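Local coordinates for Dbv8 protein (Nonomuraea, PDB 4MFZ) that binds decanoyl-CoA and probably transfers its long acyl chain to an amino group of a glycopeptide antibiotic, as a GNAT-type N-acyltransferase, at residues V53-G58 with A80-P85; G197-N202 with Y230-R235; R250-T255 with G334-P339. One frame throughout, in Å; residues are numbered along the deposited sequence.

Interaction 1 (V53-G58 with A80-P85)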
loop_
_atom_site.group_PDB
_atom_site.type_symbol
_atom_site.label_atom_id
_atom_site.label_comp_id
_atom_site.label_asym_id
_atom_site.label_seq_id
_atom_site.Cartn_x
_atom_site.Cartn_y
_atom_site.Cartn_z
ATOM N N VAL A 53 -22.810 -6.274 2.197
ATOM C CA VAL A 53 -21.555 -6.243 2.948
ATOM C C VAL A 53 -21.653 -7.138 4.174
ATOM O O VAL A 53 -22.593 -7.058 4.933
ATOM C CB VAL A 53 -21.137 -4.806 3.346
ATOM C CG1 VAL A 53 -20.115 -4.816 4.474
ATOM C CG2 VAL A 53 -20.568 -4.072 2.148
ATOM N N ARG A 54 -20.678 -8.016 4.324
ATOM C CA ARG A 54 -20.579 -8.876 5.465
ATOM C C ARG A 54 -19.175 -8.666 6.064
ATOM O O ARG A 54 -18.190 -8.905 5.398
ATOM C CB ARG A 54 -20.767 -10.321 5.005
ATOM C CG ARG A 54 -20.759 -11.319 6.140
ATOM C CD ARG A 54 -20.257 -12.685 5.704
ATOM N NE ARG A 54 -20.250 -13.607 6.847
ATOM C CZ ARG A 54 -19.194 -13.884 7.622
ATOM N NH1 ARG A 54 -18.013 -13.329 7.398
ATOM N NH2 ARG A 54 -19.326 -14.745 8.631
ATOM N N LEU A 55 -19.080 -8.162 7.284
ATOM C CA LEU A 55 -17.794 -8.098 7.972
ATOM C C LEU A 55 -17.695 -9.290 8.944
ATOM O O LEU A 55 -18.653 -9.570 9.646
ATOM C CB LEU A 55 -17.671 -6.788 8.754
ATOM C CG LEU A 55 -17.643 -5.491 7.929
ATOM C CD1 LEU A 55 -17.738 -4.274 8.839
ATOM C CD2 LEU A 55 -16.407 -5.416 7.026
ATOM N N PRO A 56 -16.529 -9.968 9.009
ATOM C CA PRO A 56 -16.323 -10.998 10.045
ATOM C C PRO A 56 -16.419 -10.390 11.454
ATOM O O PRO A 56 -16.208 -9.182 11.639
ATOM C CB PRO A 56 -14.894 -11.498 9.767
ATOM C CG PRO A 56 -14.212 -10.312 9.139
ATOM C CD PRO A 56 -15.280 -9.655 8.284
ATOM N N GLN A 57 -16.744 -11.214 12.440
ATOM C CA GLN A 57 -16.991 -10.724 13.797
ATOM C C GLN A 57 -16.289 -11.650 14.784
ATOM O O GLN A 57 -15.989 -12.786 14.439
ATOM C CB GLN A 57 -18.495 -10.754 14.099
ATOM C CG GLN A 57 -19.388 -10.067 13.064
ATOM C CD GLN A 57 -19.645 -8.607 13.390
ATOM O OE1 GLN A 57 -19.322 -8.132 14.487
ATOM N NE2 GLN A 57 -20.243 -7.887 12.440
ATOM N N GLY A 58 -16.059 -11.175 16.004
ATOM C CA GLY A 58 -15.591 -12.047 17.085
ATOM C C GLY A 58 -14.327 -12.788 16.691
ATOM O O GLY A 58 -13.382 -12.181 16.159
ATOM N N ALA A 80 -13.247 -4.954 18.229
ATOM C CA ALA A 80 -14.178 -4.181 19.084
ATOM C C ALA A 80 -14.948 -3.092 18.329
ATOM O O ALA A 80 -16.103 -2.796 18.660
ATOM C CB ALA A 80 -13.431 -3.531 20.243
ATOM N N ALA A 81 -14.302 -2.467 17.351
ATOM C CA ALA A 81 -14.889 -1.325 16.678
ATOM C C ALA A 81 -15.725 -1.671 15.458
ATOM O O ALA A 81 -16.303 -0.774 14.871
ATOM C CB ALA A 81 -13.807 -0.326 16.303
ATOM N N THR A 82 -15.781 -2.948 15.066
ATOM C CA THR A 82 -16.440 -3.348 13.825
ATOM C C THR A 82 -17.782 -2.606 13.693
ATOM O O THR A 82 -18.631 -2.776 14.531
ATOM C CB THR A 82 -16.665 -4.877 13.787
ATOM O OG1 THR A 82 -15.410 -5.558 13.971
ATOM C CG2 THR A 82 -17.280 -5.313 12.469
ATOM N N PRO A 83 -17.964 -1.777 12.641
ATOM C CA PRO A 83 -19.225 -1.010 12.529
ATOM C C PRO A 83 -20.409 -1.906 12.124
ATOM O O PRO A 83 -20.190 -3.017 11.626
ATOM C CB PRO A 83 -18.921 -0.016 11.393
ATOM C CG PRO A 83 -17.961 -0.761 10.509
ATOM C CD PRO A 83 -17.112 -1.614 11.440
ATOM N N GLY A 84 -21.639 -1.441 12.329
ATOM C CA GLY A 84 -22.821 -2.118 11.767
ATOM C C GLY A 84 -23.814 -1.112 11.168
ATOM O O GLY A 84 -23.669 0.088 11.406
ATOM N N PRO A 85 -24.849 -1.595 10.417
ATOM C CA PRO A 85 -25.803 -0.658 9.781
ATOM C C PRO A 85 -26.598 0.216 10.778
ATOM O O PRO A 85 -26.778 1.411 10.533
ATOM C CB PRO A 85 -26.744 -1.583 8.965
ATOM C CG PRO A 85 -26.591 -2.939 9.547
ATOM C CD PRO A 85 -25.171 -3.005 10.101
HETATM O O HOH W 1 -14.287 -7.009 11.414
HETATM O O HOH W 2 -21.099 -5.543 11.137
#
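Thr82 pushes its methyl group against Leu55 and Gln57, and most of this contact gathers round that one carbon. CB leaves the backbone toward 53-58 and splits: CG2 stands anti to the backbone N and carries on to the loop, while OG1 lies beside that N (chi1 -56°) and is hydrogen-bonded to the carbonyl oxygens of Val79 and Ile78 in the helix before it. Thr82 CG2 meets Leu55 CD1 at 3.8 Å, the two side chains sliding past one another in opposite directions. About a right angle round the methyl from Leu55, the amide of Gln57, brought in by a bend at chi2, puts NE2 at 3.9 Å from Thr82 CG2. Leu55 CD1 also rests on the ring of the following residue, 3.8 Å from Pro83 CD, crossing it at about a right angle. Two waters supply the polar links: one donates to both Pro56 O and Thr82 OG1, the other donates to Pro83 O and accepts a weak bond from Gln57 NE2. Leu55 reaches on to Ala137 of helix 130-148 and Leu95 of helix 89-104, Pro83 touches Tyr133, and Pro56 packs on helix 58-67, so loop 53-58 and the turn after helix 72-81 lie together over the N-terminal helices.

Interaction 2 (G197-N202 with Y230-R235)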
loop_
_atom_site.group_PDB
_atom_site.type_symbol
_atom_site.label_atom_id
_atom_site.label_comp_id
_atom_site.label_asym_id
_atom_site.label_seq_id
_atom_site.Cartn_x
_atom_site.Cartn_y
_atom_site.Cartn_z
ATOM N N GLY A 197 7.196 -13.655 -3.798
ATOM C CA GLY A 197 8.359 -13.781 -2.917
ATOM C C GLY A 197 8.564 -12.476 -2.179
ATOM O O GLY A 197 7.628 -11.985 -1.534
ATOM N N ARG A 198 9.739 -11.864 -2.336
ATOM C CA ARG A 198 10.081 -10.647 -1.586
ATOM C C ARG A 198 9.514 -9.343 -2.162
ATOM O O ARG A 198 9.520 -8.331 -1.468
ATOM C CB ARG A 198 11.599 -10.510 -1.456
ATOM C CG ARG A 198 12.132 -9.363 -0.567
ATOM C CD ARG A 198 11.785 -9.513 0.930
ATOM N NE ARG A 198 12.204 -8.371 1.775
ATOM C CZ ARG A 198 11.646 -7.155 1.726
ATOM N NH1 ARG A 198 10.632 -6.913 0.890
ATOM N NH2 ARG A 198 12.060 -6.179 2.538
ATOM N N LEU A 199 9.095 -9.351 -3.427
ATOM C CA LEU A 199 8.783 -8.096 -4.107
ATOM C C LEU A 199 7.324 -8.027 -4.508
ATOM O O LEU A 199 6.688 -9.073 -4.702
ATOM C CB LEU A 199 9.678 -7.926 -5.364
ATOM C CG LEU A 199 11.201 -8.053 -5.231
ATOM C CD1 LEU A 199 11.893 -7.708 -6.555
ATOM C CD2 LEU A 199 11.790 -7.165 -4.156
ATOM N N GLN A 200 6.817 -6.801 -4.654
ATOM C CA GLN A 200 5.432 -6.554 -5.111
ATOM C C GLN A 200 5.410 -5.885 -6.506
ATOM O O GLN A 200 6.281 -5.091 -6.845
ATOM C CB GLN A 200 4.668 -5.645 -4.136
ATOM C CG GLN A 200 4.233 -6.257 -2.797
ATOM C CD GLN A 200 3.713 -5.196 -1.827
ATOM O OE1 GLN A 200 4.091 -4.027 -1.912
ATOM N NE2 GLN A 200 2.869 -5.602 -0.886
ATOM N N TYR A 201 4.415 -6.215 -7.311
ATOM C CA TYR A 201 4.344 -5.678 -8.659
ATOM C C TYR A 201 2.923 -5.200 -8.862
ATOM O O TYR A 201 1.988 -5.941 -8.555
ATOM C CB TYR A 201 4.635 -6.775 -9.684
ATOM C CG TYR A 201 5.974 -7.429 -9.496
ATOM C CD1 TYR A 201 6.113 -8.552 -8.666
ATOM C CD2 TYR A 201 7.113 -6.916 -10.133
ATOM C CE1 TYR A 201 7.364 -9.138 -8.468
ATOM C CE2 TYR A 201 8.361 -7.507 -9.952
ATOM C CZ TYR A 201 8.480 -8.614 -9.126
ATOM O OH TYR A 201 9.727 -9.177 -8.955
ATOM N N ASN A 202 2.755 -3.984 -9.376
ATOM C CA ASN A 202 1.420 -3.561 -9.769
ATOM C C ASN A 202 1.283 -3.362 -11.278
ATOM O O ASN A 202 2.192 -2.901 -11.940
ATOM C CB ASN A 202 0.938 -2.344 -8.991
ATOM C CG ASN A 202 1.689 -1.099 -9.336
ATOM O OD1 ASN A 202 2.876 -0.968 -9.009
ATOM N ND2 ASN A 202 0.994 -0.140 -9.958
ATOM N N TYR A 230 16.475 -11.705 -7.018
ATOM C CA TYR A 230 16.452 -12.281 -8.360
ATOM C C TYR A 230 15.454 -13.391 -8.529
ATOM O O TYR A 230 14.863 -13.551 -9.610
ATOM C CB TYR A 230 17.841 -12.745 -8.820
ATOM C CG TYR A 230 18.748 -11.602 -9.113
ATOM C CD1 TYR A 230 18.478 -10.724 -10.179
ATOM C CD2 TYR A 230 19.869 -11.369 -8.328
ATOM C CE1 TYR A 230 19.332 -9.659 -10.457
ATOM C CE2 TYR A 230 20.725 -10.310 -8.596
ATOM C CZ TYR A 230 20.459 -9.457 -9.666
ATOM O OH TYR A 230 21.310 -8.375 -9.917
ATOM N N ASP A 231 15.237 -14.159 -7.464
ATOM C CA ASP A 231 14.224 -15.192 -7.573
ATOM C C ASP A 231 12.824 -14.583 -7.874
ATOM O O ASP A 231 12.070 -15.129 -8.681
ATOM C CB ASP A 231 14.180 -16.077 -6.330
ATOM C CG ASP A 231 13.319 -17.305 -6.556
ATOM O OD1 ASP A 231 13.820 -18.264 -7.188
ATOM O OD2 ASP A 231 12.135 -17.289 -6.131
ATOM N N SER A 232 12.496 -13.470 -7.214
ATOM C CA SER A 232 11.253 -12.747 -7.489
ATOM C C SER A 232 11.255 -12.147 -8.900
ATOM O O SER A 232 10.328 -12.373 -9.659
ATOM C CB SER A 232 11.019 -11.618 -6.482
ATOM O OG SER A 232 9.768 -10.975 -6.798
ATOM N N LEU A 233 12.288 -11.371 -9.218
ATOM C CA LEU A 233 12.381 -10.682 -10.503
ATOM C C LEU A 233 12.243 -11.664 -11.691
ATOM O O LEU A 233 11.493 -11.385 -12.622
ATOM C CB LEU A 233 13.658 -9.850 -10.588
ATOM C CG LEU A 233 13.817 -8.984 -11.841
ATOM C CD1 LEU A 233 12.789 -7.870 -11.885
ATOM C CD2 LEU A 233 15.198 -8.384 -11.932
ATOM N N ARG A 234 12.902 -12.822 -11.630
ATOM C CA ARG A 234 12.712 -13.873 -12.684
ATOM C C ARG A 234 11.314 -14.474 -12.844
ATOM O O ARG A 234 10.956 -14.935 -13.942
ATOM C CB ARG A 234 13.757 -14.990 -12.542
ATOM C CG ARG A 234 15.160 -14.554 -13.007
ATOM C CD ARG A 234 16.131 -15.718 -13.221
ATOM N NE ARG A 234 16.193 -16.526 -12.003
ATOM C CZ ARG A 234 15.454 -17.621 -11.799
ATOM N NH1 ARG A 234 14.631 -18.058 -12.751
ATOM N NH2 ARG A 234 15.533 -18.276 -10.642
ATOM N N ARG A 235 10.528 -14.494 -11.763
ATOM C CA ARG A 235 9.168 -15.014 -11.794
ATOM C C ARG A 235 8.114 -14.017 -12.362
ATOM O O ARG A 235 7.019 -14.428 -12.749
ATOM C CB ARG A 235 8.708 -15.445 -10.374
ATOM C CG ARG A 235 9.282 -16.753 -9.820
ATOM C CD ARG A 235 8.968 -16.902 -8.315
ATOM N NE ARG A 235 7.522 -16.980 -8.045
ATOM C CZ ARG A 235 6.904 -16.564 -6.936
ATOM N NH1 ARG A 235 7.580 -15.993 -5.906
ATOM N NH2 ARG A 235 5.580 -16.723 -6.855
#
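Ser232 meets Leu199 and Tyr201 where a helix packs on a strand; the short axes approach to 9.2 Å, their directions only 25° apart. Along the helix, Asp231 has a long salt bridge to Arg234, one turn on. Ser232 then carries most of the contact. Its OG stands anti to the backbone N (chi1 -179°), which sends the hydroxyl out to the strand, where Tyr201 OH donates a 2.8 Å hydrogen bond to Ser232 OG. The serine oxygen lies in the plane of the tyrosine ring, at its edge. Ser232 OG is also hydrogen-bonded to the carbonyl of Leu196, so two partners grip this buried hydroxyl and fix its rotation. Leu199 lies against the same group, with CB 3.4 Å from Ser232 OG and CG 3.8 Å from Ser232 CB. Leu233 comes next and approaches the tyrosine tip, its CB 4.3 Å from Tyr201 OH. Last in 230-235, Arg235 bends at chi3 and swings its guanidinium back to Gly197: NH1 sits 3.2 Å from Gly197 N, but both are donors, so this is a close approach and not a hydrogen bond. Beside Gly197, Arg198 turns its side chain away to the carbonyls of Pro218 and Gly222 and touches decanoyl-CoA. A helix packed on a sheet and running roughly along its strand is the alpha/beta layering of the GNAT-like fold, and here one end of it adjoins the acyl-CoA pocket.

Interaction 3 (R250-T255 with G334-P339). With MFK (decanoyl-CoA), chain B.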
loop_
_atom_site.group_PDB
_atom_site.type_symbol
_atom_site.label_atom_id
_atom_site.label_comp_id
_atom_site.label_asym_id
_atom_site.label_seq_id
_atom_site.Cartn_x
_atom_site.Cartn_y
_atom_site.Cartn_z
ATOM N N ARG A 250 6.770 -5.281 -20.448
ATOM C CA ARG A 250 8.136 -5.769 -20.641
ATOM C C ARG A 250 9.138 -5.064 -19.736
ATOM O O ARG A 250 10.215 -5.605 -19.477
ATOM C CB ARG A 250 8.573 -5.654 -22.112
ATOM C CG ARG A 250 7.649 -6.350 -23.119
ATOM C CD ARG A 250 7.394 -7.827 -22.803
ATOM N NE ARG A 250 8.169 -8.851 -23.536
ATOM C CZ ARG A 250 9.135 -8.656 -24.447
ATOM N NH1 ARG A 250 9.539 -7.439 -24.807
ATOM N NH2 ARG A 250 9.721 -9.710 -25.007
ATOM N N ALA A 251 8.787 -3.863 -19.274
ATOM C CA ALA A 251 9.614 -3.111 -18.322
ATOM C C ALA A 251 9.008 -3.000 -16.894
ATOM O O ALA A 251 7.812 -3.259 -16.662
ATOM C CB ALA A 251 9.982 -1.723 -18.891
ATOM N N ALA A 252 9.840 -2.622 -15.940
ATOM C CA ALA A 252 9.355 -2.276 -14.601
ATOM C C ALA A 252 9.885 -0.891 -14.221
ATOM O O ALA A 252 10.961 -0.498 -14.664
ATOM C CB ALA A 252 9.766 -3.343 -13.580
ATOM N N THR A 253 9.116 -0.146 -13.428
ATOM C CA THR A 253 9.486 1.200 -13.017
ATOM C C THR A 253 9.386 1.367 -11.501
ATOM O O THR A 253 8.646 0.633 -10.806
ATOM C CB THR A 253 8.587 2.285 -13.671
ATOM O OG1 THR A 253 7.239 2.072 -13.290
ATOM C CG2 THR A 253 8.657 2.260 -15.184
ATOM N N GLY A 254 10.129 2.343 -10.990
ATOM C CA GLY A 254 10.071 2.683 -9.587
ATOM C C GLY A 254 10.784 3.986 -9.373
ATOM O O GLY A 254 11.719 4.333 -10.111
ATOM N N THR A 255 10.347 4.703 -8.352
ATOM C CA THR A 255 10.990 5.938 -7.953
ATOM C C THR A 255 11.298 5.831 -6.467
ATOM O O THR A 255 10.430 5.455 -5.698
ATOM C CB THR A 255 10.072 7.137 -8.188
ATOM O OG1 THR A 255 9.919 7.326 -9.592
ATOM C CG2 THR A 255 10.667 8.429 -7.568
ATOM N N GLY A 334 13.606 5.146 -11.996
ATOM C CA GLY A 334 14.422 4.206 -12.749
ATOM C C GLY A 334 13.545 3.209 -13.482
ATOM O O GLY A 334 12.356 3.145 -13.206
ATOM N N ARG A 335 14.138 2.445 -14.402
ATOM C CA ARG A 335 13.455 1.316 -15.055
ATOM C C ARG A 335 14.368 0.092 -15.180
ATOM O O ARG A 335 15.576 0.234 -15.291
ATOM C CB ARG A 335 13.032 1.647 -16.491
ATOM C CG ARG A 335 12.161 2.862 -16.727
ATOM C CD ARG A 335 12.105 3.134 -18.233
ATOM N NE ARG A 335 13.422 2.892 -18.845
ATOM C CZ ARG A 335 13.667 2.115 -19.900
ATOM N NH1 ARG A 335 12.675 1.502 -20.538
ATOM N NH2 ARG A 335 14.914 1.972 -20.329
ATOM N N ILE A 336 13.754 -1.086 -15.223
ATOM C CA ILE A 336 14.329 -2.303 -15.819
ATOM C C ILE A 336 13.650 -2.630 -17.192
ATOM O O ILE A 336 12.500 -2.292 -17.345
ATOM C CB ILE A 336 14.033 -3.511 -14.889
ATOM C CG1 ILE A 336 14.525 -3.288 -13.462
ATOM C CG2 ILE A 336 14.666 -4.770 -15.436
ATOM C CD1 ILE A 336 13.899 -4.259 -12.472
ATOM N N GLU A 337 14.332 -3.331 -18.139
ATOM C CA GLU A 337 13.671 -4.331 -19.108
ATOM C C GLU A 337 13.753 -5.913 -18.789
ATOM O O GLU A 337 14.838 -6.528 -18.817
ATOM C CB GLU A 337 14.038 -4.071 -20.548
ATOM C CG GLU A 337 13.991 -5.365 -21.377
ATOM C CD GLU A 337 13.163 -5.258 -22.654
ATOM O OE1 GLU A 337 13.478 -4.378 -23.481
ATOM O OE2 GLU A 337 12.201 -6.064 -22.844
ATOM N N LEU A 338 12.601 -6.552 -18.530
ATOM C CA LEU A 338 12.525 -7.724 -17.625
ATOM C C LEU A 338 13.055 -9.069 -18.111
ATOM O O LEU A 338 12.880 -9.408 -19.283
ATOM C CB LEU A 338 11.102 -7.938 -17.100
ATOM C CG LEU A 338 10.519 -6.855 -16.213
ATOM C CD1 LEU A 338 9.002 -6.935 -16.260
ATOM C CD2 LEU A 338 11.049 -7.006 -14.800
ATOM N N PRO A 339 13.665 -9.851 -17.181
ATOM C CA PRO A 339 14.281 -11.135 -17.543
ATOM C C PRO A 339 13.231 -12.196 -17.806
ATOM O O PRO A 339 12.236 -12.386 -17.076
ATOM C CB PRO A 339 15.130 -11.497 -16.302
ATOM C CG PRO A 339 14.442 -10.818 -15.169
ATOM C CD PRO A 339 13.826 -9.553 -15.739
ATOM O OXT PRO A 339 13.353 -12.898 -18.799
HETATM C CCG MFK B . 17.999 -2.342 -4.807
HETATM C CCF MFK B . 17.579 -2.488 -6.268
HETATM C CCE MFK B . 16.121 -2.108 -6.411
HETATM C CCD MFK B . 16.027 -0.605 -6.495
HETATM C CCC MFK B . 14.720 -0.253 -7.176
HETATM C CCB MFK B . 13.826 0.498 -6.220
HETATM C CCA MFK B . 12.710 1.125 -7.036
HETATM C CBZ MFK B . 11.401 0.472 -6.619
HETATM C CAK MFK B . 10.537 1.490 -5.898
HETATM C CAJ MFK B . 10.303 1.039 -4.450
HETATM O OAL MFK B . 10.203 -0.153 -4.142
HETATM S SAI MFK B . 10.166 2.370 -3.319
HETATM C CAH MFK B . 9.991 1.506 -1.701
HETATM C CAG MFK B . 11.308 0.885 -1.221
HETATM N NAF MFK B . 11.002 0.155 0.021
HETATM C CAE MFK B . 11.583 0.440 1.201
HETATM O OAM MFK B . 12.453 1.294 1.353
HETATM C CAD MFK B . 11.109 -0.432 2.383
HETATM C CAC MFK B . 12.006 -0.186 3.612
HETATM N NAB MFK B . 13.422 -0.461 3.292
HETATM C CAA MFK B . 13.939 -1.653 3.622
HETATM O OAO MFK B . 13.277 -2.541 4.181
HETATM C CAN MFK B . 15.428 -1.868 3.312
HETATM O OAU MFK B . 16.073 -0.615 2.986
HETATM C CAP MFK B . 15.679 -2.919 2.209
HETATM C CAR MFK B . 14.959 -2.503 0.934
HETATM C CAS MFK B . 15.191 -4.311 2.596
HETATM C CAQ MFK B . 17.177 -2.993 1.931
HETATM O OAT MFK B . 17.819 -3.362 3.132
HETATM P PAV MFK B . 19.188 -4.213 3.157
HETATM O OAX MFK B . 19.074 -5.427 2.334
HETATM O OAW MFK B . 19.610 -4.348 4.583
HETATM O OAY MFK B . 20.103 -3.127 2.398
HETATM P PAZ MFK B . 21.705 -3.028 2.394
HETATM O OBA MFK B . 22.054 -2.076 1.186
HETATM O OBB MFK B . 22.391 -4.330 2.266
HETATM O "O5'" MFK B . 22.079 -2.108 3.662
HETATM C "C5'" MFK B . 23.397 -1.726 3.985
HETATM C "C4'" MFK B . 23.336 -0.944 5.302
HETATM O "O4'" MFK B . 22.183 -0.022 5.427
HETATM C "C3'" MFK B . 23.185 -1.874 6.481
HETATM O "O3'" MFK B . 23.830 -1.254 7.594
HETATM P PBV MFK B . 24.800 -2.155 8.530
HETATM O OBW MFK B . 23.760 -3.046 9.327
HETATM O OBY MFK B . 25.503 -1.072 9.517
HETATM O OBX MFK B . 25.713 -3.057 7.832
HETATM C "C2'" MFK B . 21.664 -1.891 6.658
HETATM O "O2'" MFK B . 21.243 -2.328 7.936
HETATM C "C1'" MFK B . 21.317 -0.443 6.493
HETATM N N9 MFK B . 19.897 -0.273 6.085
HETATM C C8 MFK B . 19.384 -0.510 4.872
HETATM N N7 MFK B . 18.076 -0.222 4.919
HETATM C C5 MFK B . 17.795 0.248 6.144
HETATM C C4 MFK B . 18.927 0.208 6.855
HETATM N N3 MFK B . 18.953 0.659 8.118
HETATM C C2 MFK B . 17.756 1.109 8.875
HETATM N N1 MFK B . 16.576 1.098 7.988
HETATM C C6 MFK B . 16.654 0.691 6.713
HETATM N N6 MFK B . 15.557 0.713 5.959
#
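The acyl-CoA pocket of the GNAT-like domain borders this antiparallel strand pair at its Gly254 end, where Gly254 CA lies 3.9 Å from CAK of the decanoyl chain. With no side chain, Gly254 lets that chain pass close to the backbone. Gly254 and Gly334 form one hydrogen-bonded pair, with Gly334 N to Gly254 O at 2.8 Å, and Ala252 and Ile336 form the next, with Ile336 N to Ala252 O at 2.9 Å. The ladder outlasts the strand: Leu338 N donates to Arg250 O over 2.7 Å, and the nearly straight bond (171° at the hydrogen) holds the C-terminal tail in line. Leu338, with CG beside its backbone N (chi1 -65°), folds back over that carbonyl and sets CD2 4.1 Å from Ala252 CB. On the other face Thr253 CG2 touches Arg335 CG at 3.9 Å. Further along, Arg250 and Glu337 lie side by side, pointing the same way; NH1 of Arg250 is 3.6 Å from Glu337 OE2, with the flat groups 84° apart, an attraction of charges without an N-H aimed at the oxygen. Strand 211-216 flanks 251-255 and strand 281-289 flanks 334-337, while helix 226-243 covers Ile336 and Leu338 through Leu233.

In the fold
From the N terminus, interaction 1 closes first: a short excursion through helices 58-67 and 72-81 returns to the loop before them, wholly in the helical N-terminal part. Its centre is about 34 Å from that of interaction 2 and 41 Å from that of interaction 3, and it touches neither. Interaction 2 then closes a 27-residue excursion through strand 211-216, tying strand 199-205 to helix 226-243, and interaction 3 spans 78 residues to bring the C-terminal strand beside 251-256. All three are in series; none nests or crosses. Interactions 2 and 3 share one sheet and meet directly, Leu233 CD1 lying 3.5 Å from Leu338 CD2, so helix 226-243 joins them into one layered unit beside the decanoyl-CoA pocket.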